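Local coordinates for protein AT-less polyketide synthase (Streptomyces platensis subsp. rosaceus, PDB 4TKT) that probably catalyses decarboxylative condensation that extends a growing polyketide chain, as a ketosynthase domain of an acyltransferase-less type I synthase making isomigrastatin, at residues A[46-51]-A[60-65]; A[176-181]-A[202-207]; A[77-80]-A[84-87]; A[481-486]-A[523-528]. One frame throughout, in Å; residues are numbered along the deposited sequence.

Interaction 1 (A[46-51]-A[60-65]); sequences WDHSRY and GRTYSK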
loop_
_atom_site.group_PDB
_atom_site.type_symbol
_atom_site.label_atom_id
_atom_site.label_comp_id
_atom_site.label_asym_id
_atom_site.label_seq_id
_atom_site.Cartn_x
_atom_site.Cartn_y
_atom_site.Cartn_z
ATOM N N TRP A 46 24.918 4.787 4.011
ATOM C CA TRP A 46 26.134 4.642 4.807
ATOM C C TRP A 46 27.285 4.164 3.927
ATOM O O TRP A 46 27.072 3.751 2.787
ATOM C CB TRP A 46 25.916 3.669 5.972
ATOM C CG TRP A 46 25.562 2.269 5.549
ATOM C CD1 TRP A 46 26.425 1.291 5.143
ATOM C CD2 TRP A 46 24.251 1.689 5.506
ATOM N NE1 TRP A 46 25.733 0.144 4.841
ATOM C CE2 TRP A 46 24.397 0.360 5.055
ATOM C CE3 TRP A 46 22.969 2.164 5.799
ATOM C CZ2 TRP A 46 23.310 -0.498 4.893
ATOM C CZ3 TRP A 46 21.890 1.312 5.636
ATOM C CH2 TRP A 46 22.067 -0.005 5.187
ATOM N N ASP A 47 28.502 4.224 4.454
ATOM C CA ASP A 47 29.656 3.700 3.732
ATOM C C ASP A 47 29.749 2.192 3.934
ATOM O O ASP A 47 30.258 1.722 4.951
ATOM C CB ASP A 47 30.943 4.376 4.192
ATOM C CG ASP A 47 32.145 3.945 3.378
ATOM O OD1 ASP A 47 31.952 3.474 2.237
ATOM O OD2 ASP A 47 33.281 4.082 3.875
ATOM N N HIS A 48 29.258 1.440 2.955
ATOM C CA HIS A 48 29.141 -0.005 3.093
ATOM C C HIS A 48 30.485 -0.716 2.960
ATOM O O HIS A 48 30.605 -1.895 3.298
ATOM C CB HIS A 48 28.156 -0.555 2.060
ATOM C CG HIS A 48 27.665 -1.933 2.373
ATOM N ND1 HIS A 48 26.971 -2.231 3.526
ATOM C CD2 HIS A 48 27.772 -3.095 1.687
ATOM C CE1 HIS A 48 26.669 -3.518 3.535
ATOM N NE2 HIS A 48 27.143 -4.064 2.429
ATOM N N SER A 49 31.496 -0.001 2.479
ATOM C CA SER A 49 32.829 -0.579 2.335
ATOM C C SER A 49 33.436 -0.869 3.701
ATOM O O SER A 49 34.371 -1.659 3.819
ATOM C CB SER A 49 33.748 0.352 1.542
ATOM O OG SER A 49 34.305 1.352 2.378
ATOM N N ARG A 50 32.901 -0.224 4.731
ATOM C CA ARG A 50 33.339 -0.478 6.095
ATOM C C ARG A 50 32.862 -1.848 6.568
ATOM O O ARG A 50 33.464 -2.452 7.456
ATOM C CB ARG A 50 32.827 0.612 7.043
ATOM C CG ARG A 50 33.265 0.417 8.488
ATOM C CD ARG A 50 32.572 1.374 9.441
ATOM N NE ARG A 50 32.750 0.956 10.831
ATOM C CZ ARG A 50 32.282 1.624 11.881
ATOM N NH1 ARG A 50 31.607 2.752 11.708
ATOM N NH2 ARG A 50 32.493 1.163 13.107
ATOM N N TYR A 51 31.788 -2.343 5.960
ATOM C CA TYR A 51 31.158 -3.570 6.432
ATOM C C TYR A 51 31.219 -4.729 5.441
ATOM O O TYR A 51 31.086 -5.884 5.836
ATOM C CB TYR A 51 29.697 -3.304 6.788
ATOM C CG TYR A 51 29.498 -2.112 7.686
ATOM C CD1 TYR A 51 29.764 -2.191 9.046
ATOM C CD2 TYR A 51 29.035 -0.907 7.177
ATOM C CE1 TYR A 51 29.581 -1.100 9.873
ATOM C CE2 TYR A 51 28.848 0.187 7.995
ATOM C CZ TYR A 51 29.123 0.086 9.343
ATOM O OH TYR A 51 28.939 1.176 10.162
ATOM N N GLY A 60 31.985 -8.829 12.263
ATOM C CA GLY A 60 31.980 -7.394 12.046
ATOM C C GLY A 60 31.798 -7.015 10.592
ATOM O O GLY A 60 31.944 -5.850 10.222
ATOM N N ARG A 61 31.477 -8.004 9.764
ATOM C CA ARG A 61 31.307 -7.779 8.335
ATOM C C ARG A 61 30.026 -8.415 7.813
ATOM O O ARG A 61 29.306 -9.084 8.555
ATOM C CB ARG A 61 32.507 -8.325 7.559
ATOM C CG ARG A 61 33.837 -7.668 7.907
ATOM C CD ARG A 61 33.858 -6.197 7.520
ATOM N NE ARG A 61 35.146 -5.574 7.817
ATOM C CZ ARG A 61 35.445 -4.990 8.972
ATOM N NH1 ARG A 61 34.547 -4.944 9.947
ATOM N NH2 ARG A 61 36.642 -4.449 9.154
ATOM N N THR A 62 29.749 -8.194 6.532
ATOM C CA THR A 62 28.608 -8.809 5.865
ATOM C C THR A 62 28.947 -9.094 4.406
ATOM O O THR A 62 29.739 -8.378 3.794
ATOM C CB THR A 62 27.354 -7.920 5.937
ATOM O OG1 THR A 62 26.258 -8.585 5.297
ATOM C CG2 THR A 62 27.597 -6.588 5.252
ATOM N N TYR A 63 28.354 -10.146 3.853
ATOM C CA TYR A 63 28.645 -10.546 2.481
ATOM C C TYR A 63 27.537 -10.113 1.528
ATOM O O TYR A 63 27.594 -10.383 0.328
ATOM C CB TYR A 63 28.864 -12.059 2.399
ATOM C CG TYR A 63 27.690 -12.877 2.874
ATOM C CD1 TYR A 63 27.494 -13.129 4.226
ATOM C CD2 TYR A 63 26.779 -13.402 1.970
ATOM C CE1 TYR A 63 26.418 -13.875 4.665
ATOM C CE2 TYR A 63 25.703 -14.148 2.397
ATOM C CZ TYR A 63 25.526 -14.383 3.744
ATOM O OH TYR A 63 24.449 -15.128 4.165
ATOM N N SER A 64 26.533 -9.434 2.070
ATOM C CA SER A 64 25.461 -8.874 1.258
ATOM C C SER A 64 25.661 -7.378 1.076
ATOM O O SER A 64 25.998 -6.671 2.025
ATOM C CB SER A 64 24.097 -9.145 1.894
ATOM O OG SER A 64 23.067 -8.492 1.174
ATOM N N LYS A 65 25.453 -6.897 -0.146
ATOM C CA LYS A 65 25.567 -5.472 -0.429
ATOM C C LYS A 65 24.436 -5.001 -1.336
ATOM O O LYS A 65 24.551 -3.980 -2.013
ATOM C CB LYS A 65 26.920 -5.158 -1.068
ATOM C CG LYS A 65 27.173 -5.872 -2.382
ATOM C CD LYS A 65 28.472 -5.399 -3.013
ATOM C CE LYS A 65 28.671 -5.990 -4.398
ATOM N NZ LYS A 65 29.865 -5.410 -5.078
#

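Interaction 2 (A[176-181]-A[202-207]); sequences SGPSVT and RGECGV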
loop_
_atom_site.group_PDB
_atom_site.type_symbol
_atom_site.label_atom_id
_atom_site.label_comp_id
_atom_site.label_asym_id
_atom_site.label_seq_id
_atom_site.Cartn_x
_atom_site.Cartn_y
_atom_site.Cartn_z
ATOM N N SER A 176 -10.987 7.393 15.892
ATOM C CA SER A 176 -11.358 6.989 17.243
ATOM C C SER A 176 -11.426 5.475 17.394
ATOM O O SER A 176 -11.785 4.972 18.456
ATOM C CB SER A 176 -12.701 7.603 17.635
ATOM O OG SER A 176 -13.764 6.989 16.926
ATOM N N GLY A 177 -11.091 4.748 16.333
ATOM C CA GLY A 177 -11.088 3.297 16.386
ATOM C C GLY A 177 -9.822 2.774 17.039
ATOM O O GLY A 177 -9.012 3.552 17.536
ATOM N N PRO A 178 -9.650 1.445 17.056
ATOM C CA PRO A 178 -8.415 0.854 17.580
ATOM C C PRO A 178 -7.180 1.352 16.831
ATOM O O PRO A 178 -7.190 1.437 15.605
ATOM C CB PRO A 178 -8.623 -0.647 17.359
ATOM C CG PRO A 178 -10.107 -0.819 17.342
ATOM C CD PRO A 178 -10.642 0.422 16.686
ATOM N N SER A 179 -6.137 1.697 17.577
ATOM C CA SER A 179 -4.880 2.139 16.986
ATOM C C SER A 179 -3.770 1.218 17.459
ATOM O O SER A 179 -3.324 1.308 18.602
ATOM C CB SER A 179 -4.578 3.590 17.362
ATOM O OG SER A 179 -3.434 4.071 16.679
ATOM N N VAL A 180 -3.337 0.321 16.579
ATOM C CA VAL A 180 -2.454 -0.772 16.972
ATOM C C VAL A 180 -1.312 -1.005 15.986
ATOM O O VAL A 180 -1.525 -1.074 14.775
ATOM C CB VAL A 180 -3.248 -2.096 17.118
ATOM C CG1 VAL A 180 -2.316 -3.251 17.412
ATOM C CG2 VAL A 180 -4.290 -1.979 18.214
ATOM N N THR A 181 -0.099 -1.129 16.510
ATOM C CA THR A 181 1.010 -1.631 15.715
ATOM C C THR A 181 1.334 -3.044 16.170
ATOM O O THR A 181 1.515 -3.291 17.361
ATOM C CB THR A 181 2.262 -0.754 15.832
ATOM O OG1 THR A 181 1.935 0.597 15.490
ATOM C CG2 THR A 181 3.349 -1.260 14.891
ATOM N N ARG A 202 -16.436 -7.568 14.007
ATOM C CA ARG A 202 -16.922 -7.504 15.380
ATOM C C ARG A 202 -17.659 -6.197 15.662
ATOM O O ARG A 202 -18.393 -6.085 16.644
ATOM C CB ARG A 202 -15.751 -7.671 16.346
ATOM C CG ARG A 202 -16.126 -7.985 17.779
ATOM C CD ARG A 202 -14.864 -8.186 18.594
ATOM N NE ARG A 202 -15.133 -8.376 20.013
ATOM C CZ ARG A 202 -14.189 -8.389 20.948
ATOM N NH1 ARG A 202 -12.919 -8.218 20.609
ATOM N NH2 ARG A 202 -14.514 -8.569 22.220
ATOM N N GLY A 203 -17.453 -5.207 14.799
ATOM C CA GLY A 203 -18.117 -3.924 14.937
ATOM C C GLY A 203 -17.357 -2.935 15.802
ATOM O O GLY A 203 -17.936 -1.971 16.299
ATOM N N GLU A 204 -16.061 -3.171 15.979
ATOM C CA GLU A 204 -15.225 -2.288 16.787
ATOM C C GLU A 204 -14.984 -0.954 16.084
ATOM O O GLU A 204 -14.747 0.063 16.730
ATOM C CB GLU A 204 -13.887 -2.956 17.111
ATOM C CG GLU A 204 -14.014 -4.291 17.823
ATOM C CD GLU A 204 -12.675 -4.828 18.294
ATOM O OE1 GLU A 204 -11.824 -4.017 18.717
ATOM O OE2 GLU A 204 -12.473 -6.060 18.238
ATOM N N CYS A 205 -15.039 -0.968 14.757
ATOM C CA CYS A 205 -14.947 0.258 13.974
ATOM C C CYS A 205 -15.636 0.080 12.624
ATOM O O CYS A 205 -15.877 -1.045 12.186
ATOM C CB CYS A 205 -13.486 0.682 13.786
ATOM S SG CYS A 205 -12.379 -0.612 13.184
ATOM N N GLY A 206 -15.965 1.195 11.979
ATOM C CA GLY A 206 -16.683 1.166 10.717
ATOM C C GLY A 206 -15.766 0.922 9.536
ATOM O O GLY A 206 -16.079 0.136 8.644
ATOM N N VAL A 207 -14.634 1.614 9.521
ATOM C CA VAL A 207 -13.618 1.378 8.507
ATOM C C VAL A 207 -12.290 1.122 9.194
ATOM O O VAL A 207 -12.112 1.451 10.367
ATOM C CB VAL A 207 -13.473 2.565 7.531
ATOM C CG1 VAL A 207 -14.826 2.951 6.963
ATOM C CG2 VAL A 207 -12.822 3.751 8.222
#

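Interaction 3 (A[77-80]-A[84-87]); sequences DPLF and SPKA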
loop_
_atom_site.group_PDB
_atom_site.type_symbol
_atom_site.label_atom_id
_atom_site.label_comp_id
_atom_site.label_asym_id
_atom_site.label_seq_id
_atom_site.Cartn_x
_atom_site.Cartn_y
_atom_site.Cartn_z
ATOM N N ASP A 77 6.824 16.031 4.586
ATOM C CA ASP A 77 6.087 17.292 4.570
ATOM C C ASP A 77 5.440 17.541 5.929
ATOM O O ASP A 77 4.228 17.399 6.073
ATOM C CB ASP A 77 5.023 17.263 3.471
ATOM C CG ASP A 77 4.422 18.630 3.188
ATOM O OD1 ASP A 77 4.586 19.559 4.011
ATOM O OD2 ASP A 77 3.769 18.768 2.132
ATOM N N PRO A 78 6.246 17.922 6.931
ATOM C CA PRO A 78 5.765 18.048 8.314
ATOM C C PRO A 78 4.645 19.080 8.498
ATOM O O PRO A 78 3.713 18.829 9.264
ATOM C CB PRO A 78 7.022 18.472 9.081
ATOM C CG PRO A 78 7.910 19.087 8.055
ATOM C CD PRO A 78 7.661 18.309 6.803
ATOM N N LEU A 79 4.731 20.214 7.811
ATOM C CA LEU A 79 3.716 21.260 7.940
ATOM C C LEU A 79 2.348 20.756 7.499
ATOM O O LEU A 79 1.319 21.151 8.051
ATOM C CB LEU A 79 4.109 22.494 7.129
ATOM C CG LEU A 79 4.746 23.646 7.907
ATOM C CD1 LEU A 79 5.722 23.134 8.947
ATOM C CD2 LEU A 79 5.446 24.592 6.951
ATOM N N PHE A 80 2.346 19.879 6.503
ATOM C CA PHE A 80 1.115 19.274 6.021
ATOM C C PHE A 80 0.423 18.494 7.136
ATOM O O PHE A 80 -0.804 18.494 7.233
ATOM C CB PHE A 80 1.409 18.361 4.829
ATOM C CG PHE A 80 0.188 17.731 4.228
ATOM C CD1 PHE A 80 -0.498 18.361 3.207
ATOM C CD2 PHE A 80 -0.269 16.503 4.677
ATOM C CE1 PHE A 80 -1.619 17.783 2.647
ATOM C CE2 PHE A 80 -1.392 15.921 4.124
ATOM C CZ PHE A 80 -2.068 16.561 3.108
ATOM N N SER A 84 5.996 19.865 13.753
ATOM C CA SER A 84 7.074 20.843 13.684
ATOM C C SER A 84 8.269 20.242 12.959
ATOM O O SER A 84 8.610 19.080 13.177
ATOM C CB SER A 84 7.483 21.313 15.081
ATOM O OG SER A 84 8.341 20.377 15.704
ATOM N N PRO A 85 8.897 21.032 12.078
ATOM C CA PRO A 85 10.077 20.608 11.318
ATOM C C PRO A 85 11.204 20.098 12.214
ATOM O O PRO A 85 11.932 19.189 11.820
ATOM C CB PRO A 85 10.492 21.884 10.586
ATOM C CG PRO A 85 9.214 22.637 10.417
ATOM C CD PRO A 85 8.434 22.371 11.675
ATOM N N LYS A 86 11.336 20.670 13.406
ATOM C CA LYS A 86 12.350 20.219 14.350
ATOM C C LYS A 86 12.050 18.802 14.824
ATOM O O LYS A 86 12.957 17.986 14.984
ATOM C CB LYS A 86 12.439 21.170 15.547
ATOM N N ALA A 87 10.772 18.511 15.040
ATOM C CA ALA A 87 10.358 17.193 15.509
ATOM C C ALA A 87 10.512 16.146 14.415
ATOM O O ALA A 87 10.780 14.980 14.698
ATOM C CB ALA A 87 8.923 17.230 16.003
#

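Interaction 4 (A[481-486]-A[523-528]); sequences DALRKE and DALDAC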
loop_
_atom_site.group_PDB
_atom_site.type_symbol
_atom_site.label_atom_id
_atom_site.label_comp_id
_atom_site.label_asym_id
_atom_site.label_seq_id
_atom_site.Cartn_x
_atom_site.Cartn_y
_atom_site.Cartn_z
ATOM N N ASP A 481 -1.424 15.665 -16.405
ATOM C CA ASP A 481 -0.662 14.569 -16.991
ATOM C C ASP A 481 -1.439 13.261 -16.919
ATOM O O ASP A 481 -1.350 12.423 -17.818
ATOM C CB ASP A 481 0.691 14.420 -16.294
ATOM C CG ASP A 481 1.595 15.620 -16.511
ATOM O OD1 ASP A 481 1.346 16.394 -17.461
ATOM O OD2 ASP A 481 2.557 15.784 -15.731
ATOM N N ALA A 482 -2.205 13.092 -15.848
ATOM C CA ALA A 482 -3.011 11.892 -15.678
ATOM C C ALA A 482 -4.160 11.849 -16.681
ATOM O O ALA A 482 -4.444 10.803 -17.263
ATOM C CB ALA A 482 -3.546 11.810 -14.260
ATOM N N LEU A 483 -4.814 12.986 -16.891
ATOM C CA LEU A 483 -6.001 13.030 -17.740
ATOM C C LEU A 483 -5.659 13.043 -19.226
ATOM O O LEU A 483 -6.548 13.116 -20.072
ATOM C CB LEU A 483 -6.861 14.243 -17.390
ATOM C CG LEU A 483 -7.465 14.204 -15.985
ATOM C CD1 LEU A 483 -8.393 15.387 -15.755
ATOM C CD2 LEU A 483 -8.190 12.889 -15.755
ATOM N N ARG A 484 -4.371 12.971 -19.540
ATOM C CA ARG A 484 -3.938 12.855 -20.925
ATOM C C ARG A 484 -3.797 11.391 -21.335
ATOM O O ARG A 484 -3.653 11.083 -22.519
ATOM C CB ARG A 484 -2.616 13.593 -21.141
ATOM C CG ARG A 484 -2.757 15.103 -21.224
ATOM C CD ARG A 484 -1.400 15.779 -21.349
ATOM N NE ARG A 484 -1.525 17.204 -21.643
ATOM C CZ ARG A 484 -0.521 18.073 -21.567
ATOM N NH1 ARG A 484 0.685 17.665 -21.196
ATOM N NH2 ARG A 484 -0.727 19.352 -21.854
ATOM N N LYS A 485 -3.842 10.491 -20.353
ATOM C CA LYS A 485 -3.714 9.061 -20.619
ATOM C C LYS A 485 -4.901 8.550 -21.430
ATOM O O LYS A 485 -5.948 9.193 -21.485
ATOM C CB LYS A 485 -3.588 8.270 -19.316
ATOM C CG LYS A 485 -2.360 8.612 -18.486
ATOM C CD LYS A 485 -2.174 7.613 -17.352
ATOM C CE LYS A 485 -1.200 8.131 -16.306
ATOM N NZ LYS A 485 0.118 8.494 -16.896
ATOM N N GLU A 486 -4.731 7.383 -22.046
ATOM C CA GLU A 486 -5.700 6.861 -23.005
ATOM C C GLU A 486 -7.052 6.512 -22.384
ATOM O O GLU A 486 -8.073 6.532 -23.069
ATOM C CB GLU A 486 -5.129 5.626 -23.707
ATOM N N ASP A 523 -6.664 21.911 -20.710
ATOM C CA ASP A 523 -6.168 23.252 -21.011
ATOM C C ASP A 523 -6.165 24.139 -19.775
ATOM O O ASP A 523 -5.217 24.887 -19.542
ATOM C CB ASP A 523 -7.004 23.913 -22.110
ATOM C CG ASP A 523 -6.745 23.322 -23.479
ATOM O OD1 ASP A 523 -5.805 22.509 -23.610
ATOM O OD2 ASP A 523 -7.475 23.685 -24.427
ATOM N N ALA A 524 -7.235 24.059 -18.990
ATOM C CA ALA A 524 -7.352 24.863 -17.781
ATOM C C ALA A 524 -6.307 24.447 -16.752
ATOM O O ALA A 524 -5.685 25.294 -16.112
ATOM C CB ALA A 524 -8.751 24.746 -17.199
ATOM N N LEU A 525 -6.118 23.139 -16.607
ATOM C CA LEU A 525 -5.129 22.596 -15.680
ATOM C C LEU A 525 -3.717 22.997 -16.080
ATOM O O LEU A 525 -2.898 23.347 -15.231
ATOM C CB LEU A 525 -5.242 21.073 -15.609
ATOM C CG LEU A 525 -6.519 20.559 -14.945
ATOM C CD1 LEU A 525 -6.654 19.052 -15.106
ATOM C CD2 LEU A 525 -6.546 20.956 -13.476
ATOM N N ASP A 526 -3.439 22.947 -17.379
ATOM C CA ASP A 526 -2.133 23.332 -17.893
ATOM C C ASP A 526 -1.867 24.811 -17.630
ATOM O O ASP A 526 -0.754 25.197 -17.272
ATOM C CB ASP A 526 -2.034 23.036 -19.391
ATOM C CG ASP A 526 -0.604 23.068 -19.896
ATOM O OD1 ASP A 526 0.303 22.656 -19.144
ATOM O OD2 ASP A 526 -0.386 23.501 -21.047
ATOM N N ALA A 527 -2.899 25.631 -17.804
ATOM C CA ALA A 527 -2.784 27.067 -17.584
ATOM C C ALA A 527 -2.467 27.367 -16.123
ATOM O O ALA A 527 -1.588 28.174 -15.823
ATOM C CB ALA A 527 -4.061 27.771 -18.005
ATOM N N CYS A 528 -3.190 26.713 -15.223
ATOM C CA CYS A 528 -2.959 26.873 -13.794
ATOM C C CYS A 528 -1.582 26.357 -13.386
ATOM O O CYS A 528 -0.901 26.968 -12.562
ATOM C CB CYS A 528 -4.040 26.149 -12.994
ATOM S SG CYS A 528 -3.757 26.155 -11.213
#

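Interaction 1 (A[46-51]-A[60-65])
His48 reaches from a short 3-10 turn to the backbone of Ser64, and its imidazole makes the one side-chain hydrogen bond between 46-51 and 60-65. The bond from CA to CB already heads toward 60-65, and CG is anti to the backbone N (chi1 -163°), which sets the ring where NE2 meets Ser64 O. Beyond CG, the inner ring nitrogen ND1 accepts the indole N-H of Trp46, with NE1 to ND1 at 3.0 Å and 169° at the hydrogen; the acceptor lies in the indole plane. CD2 rests against Lys65 CB at 3.5 Å, and CE1 meets the Thr62 methyl CG2 at 3.6 Å, both at an oblique approach. At the tip, NE2 donates to Ser64 O over 2.9 Å with 151° at the hydrogen, in the carbonyl plane and on a lone pair. One ring nitrogen accepts and the other donates, consistent with a neutral ring protonated on NE2, its rotation fixed from both ends. Putting a leucine at His48 would probably leave the Trp46 indole N-H and Ser64 O without these mates. A second tie is backbone to backbone, Thr62 N giving to Tyr51 O at 2.8 Å. Beside it, Arg50 O sits over one face of the Arg61 guanidinium, offset toward its rim, while Arg61 NH1 donates to Gly60 O at 2.8 Å. Both segments belong to the long loop joining strand 39-40 to strand 66-67, and helix 220-227 packs against them: Leu223 touches Tyr51, and Tyr222 O is hydrogen-bonded to Thr62 OG1.

Interaction 2 (A[176-181]-A[202-207])
Gly177 and Pro178 lead into strand 179-182 and touch Glu204 and Cys205, which follow helix 188-202. Strand, helix and the next strand, 208-214, form a beta-alpha-beta crossover of the thiolase-type fold, with strand 129-136 lying between the two parallel strands. At Gly177, CA lies 4.4 Å from Cys205 CB. The absence of a beta carbon lets Gly177 lie this close, since one would sit 3.3 Å from Cys205 CB and only 2.9 Å from Pro178 CD. Pro178 contributes the largest share of the contact: its CB points toward 202-207, and the ring presents CG and CD to two different residues. CG comes to 3.9 Å from Glu204 OE1, a van der Waals approach to a carboxylate whose other oxygen, OE2, forms a salt bridge with Arg202 NH1 (3.2 Å), its hydrogen bond weak at 133°. From Ser179 onward the chain leaves 202-207 and joins the sheet; Val180 has backbone hydrogen bonds with Val133 and Ala135, and Thr181 OG1 bonds to Leu162 O. This is an outermost strand of the sheet within the chain, the one that in related ketosynthases pairs across the dimer. On the facing side, Gly203, with positive phi, is the C-prime residue of the Schellman motif that ends the helix. Cys205 follows with chi1 at 50°, which sets SG between its backbone N and carbonyl carbon and brings that sulfur 4.0 Å from Pro178 CD.

Interaction 3 (A[77-80]-A[84-87])
The puckered pyrrolidine rings of Pro78 and Pro85 meet loosely, CG to CG, at 4.5 Å, and Leu79 comes closer to Pro85 than Pro78 does. Pro85 is the first residue of helix 85-89, and the contact is a prolyl helix start, capped by Ser84, set against the bend just before it. Pro78 CG also lies 4.2 Å from Pro85 CA, and the bond from CA to CB of Pro78 points toward the helix start. The aromatic ring, that of Phe80, has its partners outside the two segments: His103 and Phe607 meet it edge-to-face, and Tyr605 packs at an inclined angle.

The rest of the contact comes from Leu79. Its side chain and that of Pro85 cross obliquely, with Leu79 CD1 3.8 Å from Pro85 CG and 3.9 Å from Pro85 CD. With chi1 at -99°, off the staggered values, CD1 comes to lie at that ring. No hydrogen bond joins the two segments; the contact is mainly apolar and spans a three-residue connection.

Around it, Asp77 OD2 accepts from Ala608 N, Pro78 touches Tyr612, and Leu79 touches Phe467. Segment 77-80 therefore touches both the C-terminal tail and the start of the linker, consistent with a post-ketosynthase region that wraps back over the catalytic domain. The helix itself begins cleanly: proline at its first position has no N-H to satisfy, and the first turn is closed by the N-cap side chain, Ser84 OG accepting from Ala87 N at 3.1 Å with 147° at the hydrogen.

Interaction 4 (A[481-486]-A[523-528])
Leu483 and Leu525 supply the apolar half of this contact, one methyl each: CD1 of Leu483 to CD1 of Leu525 is 4.1 Å, and the two side chains cross at about a right angle. In both, the bond to CB heads toward the other segment. In each, CG stands anti to the carbonyl carbon (chi1 -65° in Leu483 and -69° in Leu525), which brings the two CD1 methyls together.

The electrostatic half is looser. Arg484 NH2 lies 4.2 Å from Asp526 OD2, too far for a salt bridge, and the guanidinium approaches the carboxylate obliquely; Asp523 OD1 is farther still, 6.2 Å from the same nitrogen. Asp526 has its firm partner outside the segments, OD1 forming a salt bridge with Arg480, so the more exposed Arg484 probably adds only a weak attraction.

Backbone bonds shape the pieces without joining them. Helix 469-482 ends in a type I turn from Ala482 to Lys485, Lys485 N reaching Ala482 O at 3.2 Å, and this turn carries Leu483 and Arg484 to the partner.

These ranges belong to the RhiE-like linker region, where the end of helix 469-482 lies against helix 518-530. Leu483 also rests on Leu518 and Leu521 of that helix, while Leu525 also touches Leu479 of helix 469-482 and Phe511 of strand 509-515.

Interactions 1, 2 and 3 all fall within the N-terminal part of the ketosynthase, whereas interaction 4 belongs to the linker region. None touches another: the shortest separation between nearest atoms is about 16 Å, for interactions 3 and 4, followed by about 17 Å for 2 and 3. Interaction 1 is remote from all, with its centre 42 Å from that of interaction 2 and 46 Å from that of interaction 4. Interaction 3 comes nearest to bridging the two regions, since Leu79 there touches Phe467, just ahead of helix 469-482. None of the contacts can be tied to the catalytic site, so they are best read as packing within the ketosynthase-linker scaffold.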